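Side-chain contact in catechol 1,2-dioxygenase (Burkholderia vietnamiensis, PDB 5TD3), which probably catalyses the intradiol ring cleavage of catechol by molecular oxygen to give cis,cis-muconate: residues G182-R185 against D186-R190. Sequence-based numbering, arbitrary orientation.
Sequences GAQR and DFNLR
Q184 and N188 meet amide to amide, Q184 standing just before the turn that N188 ends. The N188 side-chain nitrogen ND2 donates to Q184 OE1 at 2.8 Å. The bond is nearly straight, 164° at the hydrogen. The two amide planes stand almost perpendicular, 89° apart. OE1 lies close to the plane of the N188 amide, but ND2 approaches from above the Q184 carbonyl plane, not along a lone pair. N188 has CG anti to its backbone N (chi1 -171°), which carries ND2 to Q184 OE1, the two side chains crossing at about a right angle. Its CB also packs 3.6 Å from Q184 OE1.

The backbone closes the turn itself, R185 to N188. N188 N donates to R185 O at 3.1 Å, so N188 is tied to the earlier residues through both main chain and side chain. The other ends of both amides are also held. Q184 NE2 donates to D179 OD2 and to the carbonyl oxygen of F174, while N188 OD1 accepts from the backbone N of L136 and of D137. These bonds fix the rotation of both amides.

The outer side is looser. R185 and D186 are exposed and add no side-chain bond between the two segments. The R185 chain leads away from the turn, and its end is held from outside by a salt bridge from NE to D137. D186 CB leaves the backbone pointing away from the preceding residues.

Two type II beta turns follow in succession, R185 to N188 and F187 to R190. The second is closed by R190 N to F187 O, 3.1 Å. F187 and L189 both have positive phi, as the third residue of such a turn commonly does. The L189 side chain lies about 10 Å from the zinc ion bound by Y175, H235 and H237. The double turn leads into strand 190-194 of the dioxygenase beta sandwich.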
ATOM      1  N   GLY A 182      24.681   1.519 -11.460  1.00 23.12           N
ATOM      2  CA  GLY A 182      24.765   1.485 -12.913  1.00 23.17           C
ATOM      3  C   GLY A 182      25.921   0.679 -13.455  1.00 32.10           C
ATOM      4  O   GLY A 182      26.242   0.788 -14.647  1.00 30.64           O
ATOM      5  N   ALA A 183      26.541  -0.155 -12.623  1.00 26.97           N
ATOM      6  CA  ALA A 183      27.811  -0.779 -12.973  1.00 35.52           C
ATOM      7  C   ALA A 183      27.677  -2.038 -13.818  1.00 31.10           C
ATOM      8  O   ALA A 183      28.701  -2.547 -14.290  1.00 30.87           O
ATOM      9  CB  ALA A 183      28.599  -1.120 -11.706  1.00 34.39           C
ATOM     10  N   GLN A 184      26.471  -2.556 -14.034  1.00 29.28           N
ATOM     11  CA  GLN A 184      26.311  -3.830 -14.729  1.00 26.36           C
ATOM     12  C   GLN A 184      25.587  -3.643 -16.049  1.00 34.14           C
ATOM     13  O   GLN A 184      24.644  -2.852 -16.145  1.00 32.68           O
ATOM     14  CB  GLN A 184      25.534  -4.841 -13.881  1.00 22.31           C
ATOM     15  CG  GLN A 184      26.145  -5.130 -12.546  1.00 20.91           C
ATOM     16  CD  GLN A 184      25.373  -6.192 -11.830  1.00 21.89           C
ATOM     17  OE1 GLN A 184      25.152  -7.281 -12.360  1.00 25.78           O
ATOM     18  NE2 GLN A 184      24.939  -5.887 -10.630  1.00 21.12           N
ATOM     19  N   ARG A 185      26.024  -4.390 -17.059  1.00 30.91           N
ATOM     20  CA  ARG A 185      25.383  -4.354 -18.360  1.00 31.38           C
ATOM     21  C   ARG A 185      24.158  -5.261 -18.371  1.00 30.06           C
ATOM     22  O   ARG A 185      23.956  -6.089 -17.482  1.00 28.46           O
ATOM     23  CB  ARG A 185      26.359  -4.761 -19.461  1.00 35.21           C
ATOM     24  CG  ARG A 185      26.621  -6.243 -19.538  1.00 36.76           C
ATOM     25  CD  ARG A 185      27.741  -6.512 -20.530  1.00 43.31           C
ATOM     26  NE  ARG A 185      29.030  -6.031 -20.034  1.00 44.72           N
ATOM     27  CZ  ARG A 185      30.166  -6.125 -20.715  1.00 52.08           C
ATOM     28  NH1 ARG A 185      30.166  -6.680 -21.920  1.00 56.58           N
ATOM     29  NH2 ARG A 185      31.298  -5.671 -20.197  1.00 44.00           N
ATOM     30  N   ASP A 186      23.346  -5.103 -19.417  1.00 28.82           N
ATOM     31  CA  ASP A 186      22.155  -5.924 -19.594  1.00 31.40           C
ATOM     32  C   ASP A 186      22.488  -7.405 -19.453  1.00 31.33           C
ATOM     33  O   ASP A 186      23.464  -7.895 -20.031  1.00 29.54           O
ATOM     34  CB  ASP A 186      21.534  -5.658 -20.970  1.00 33.58           C
ATOM     35  CG  ASP A 186      20.826  -4.302 -21.057  1.00 35.19           C
ATOM     36  OD1 ASP A 186      20.605  -3.655 -20.019  1.00 38.24           O
ATOM     37  OD2 ASP A 186      20.463  -3.900 -22.178  1.00 44.13           O
ATOM     38  N   PHE A 187      21.688  -8.090 -18.635  1.00 24.34           N
ATOM     39  CA  PHE A 187      21.720  -9.538 -18.415  1.00 24.12           C
ATOM     40  C   PHE A 187      23.024 -10.030 -17.793  1.00 26.81           C
ATOM     41  O   PHE A 187      23.334 -11.224 -17.871  1.00 27.10           O
ATOM     42  CB  PHE A 187      21.402 -10.290 -19.710  1.00 29.46           C
ATOM     43  CG  PHE A 187      20.056  -9.935 -20.269  1.00 30.71           C
ATOM     44  CD1 PHE A 187      18.901 -10.222 -19.552  1.00 32.87           C
ATOM     45  CD2 PHE A 187      19.940  -9.277 -21.486  1.00 35.96           C
ATOM     46  CE1 PHE A 187      17.653  -9.880 -20.053  1.00 35.46           C
ATOM     47  CE2 PHE A 187      18.697  -8.930 -21.990  1.00 39.02           C
ATOM     48  CZ  PHE A 187      17.554  -9.228 -21.272  1.00 39.50           C
ATOM     49  N   ASN A 188      23.798  -9.158 -17.142  1.00 25.06           N
ATOM     50  CA  ASN A 188      24.910  -9.668 -16.350  1.00 25.73           C
ATOM     51  C   ASN A 188      24.382 -10.632 -15.300  1.00 21.55           C
ATOM     52  O   ASN A 188      23.422 -10.326 -14.592  1.00 20.88           O
ATOM     53  CB  ASN A 188      25.677  -8.541 -15.669  1.00 26.76           C
ATOM     54  CG  ASN A 188      26.953  -9.033 -15.028  1.00 23.88           C
ATOM     55  OD1 ASN A 188      27.698  -9.791 -15.635  1.00 25.98           O
ATOM     56  ND2 ASN A 188      27.208  -8.618 -13.802  1.00 24.26           N
ATOM     57  N   LEU A 189      25.007 -11.809 -15.221  1.00 23.77           N
ATOM     58  CA  LEU A 189      24.648 -12.853 -14.259  1.00 26.47           C
ATOM     59  C   LEU A 189      23.215 -13.347 -14.469  1.00 21.58           C
ATOM     60  O   LEU A 189      22.540 -13.773 -13.526  1.00 20.67           O
ATOM     61  CB  LEU A 189      24.868 -12.379 -12.814  1.00 19.17           C
ATOM     62  CG  LEU A 189      26.255 -11.757 -12.624  1.00 21.00           C
ATOM     63  CD1 LEU A 189      26.360 -11.189 -11.220  1.00 19.55           C
ATOM     64  CD2 LEU A 189      27.375 -12.764 -12.895  1.00 27.87           C
ATOM     65  N   ARG A 190      22.745 -13.320 -15.718  1.00 21.68           N
ATOM     66  CA  ARG A 190      21.424 -13.830 -16.068  1.00 20.85           C
ATOM     67  C   ARG A 190      21.547 -14.640 -17.350  1.00 22.21           C
ATOM     68  O   ARG A 190      22.114 -14.162 -18.331  1.00 23.27           O
ATOM     69  CB  ARG A 190      20.418 -12.687 -16.277  1.00 20.72           C
ATOM     70  CG  ARG A 190      20.230 -11.776 -15.062  1.00 19.52           C
ATOM     71  CD  ARG A 190      19.288 -10.633 -15.371  1.00 19.73           C
ATOM     72  NE  ARG A 190      19.096  -9.761 -14.204  1.00 18.69           N
ATOM     73  CZ  ARG A 190      18.189  -9.964 -13.249  1.00 18.16           C
ATOM     74  NH1 ARG A 190      17.364 -11.006 -13.295  1.00 18.39           N
ATOM     75  NH2 ARG A 190      18.109  -9.115 -12.224  1.00 18.93           N
TER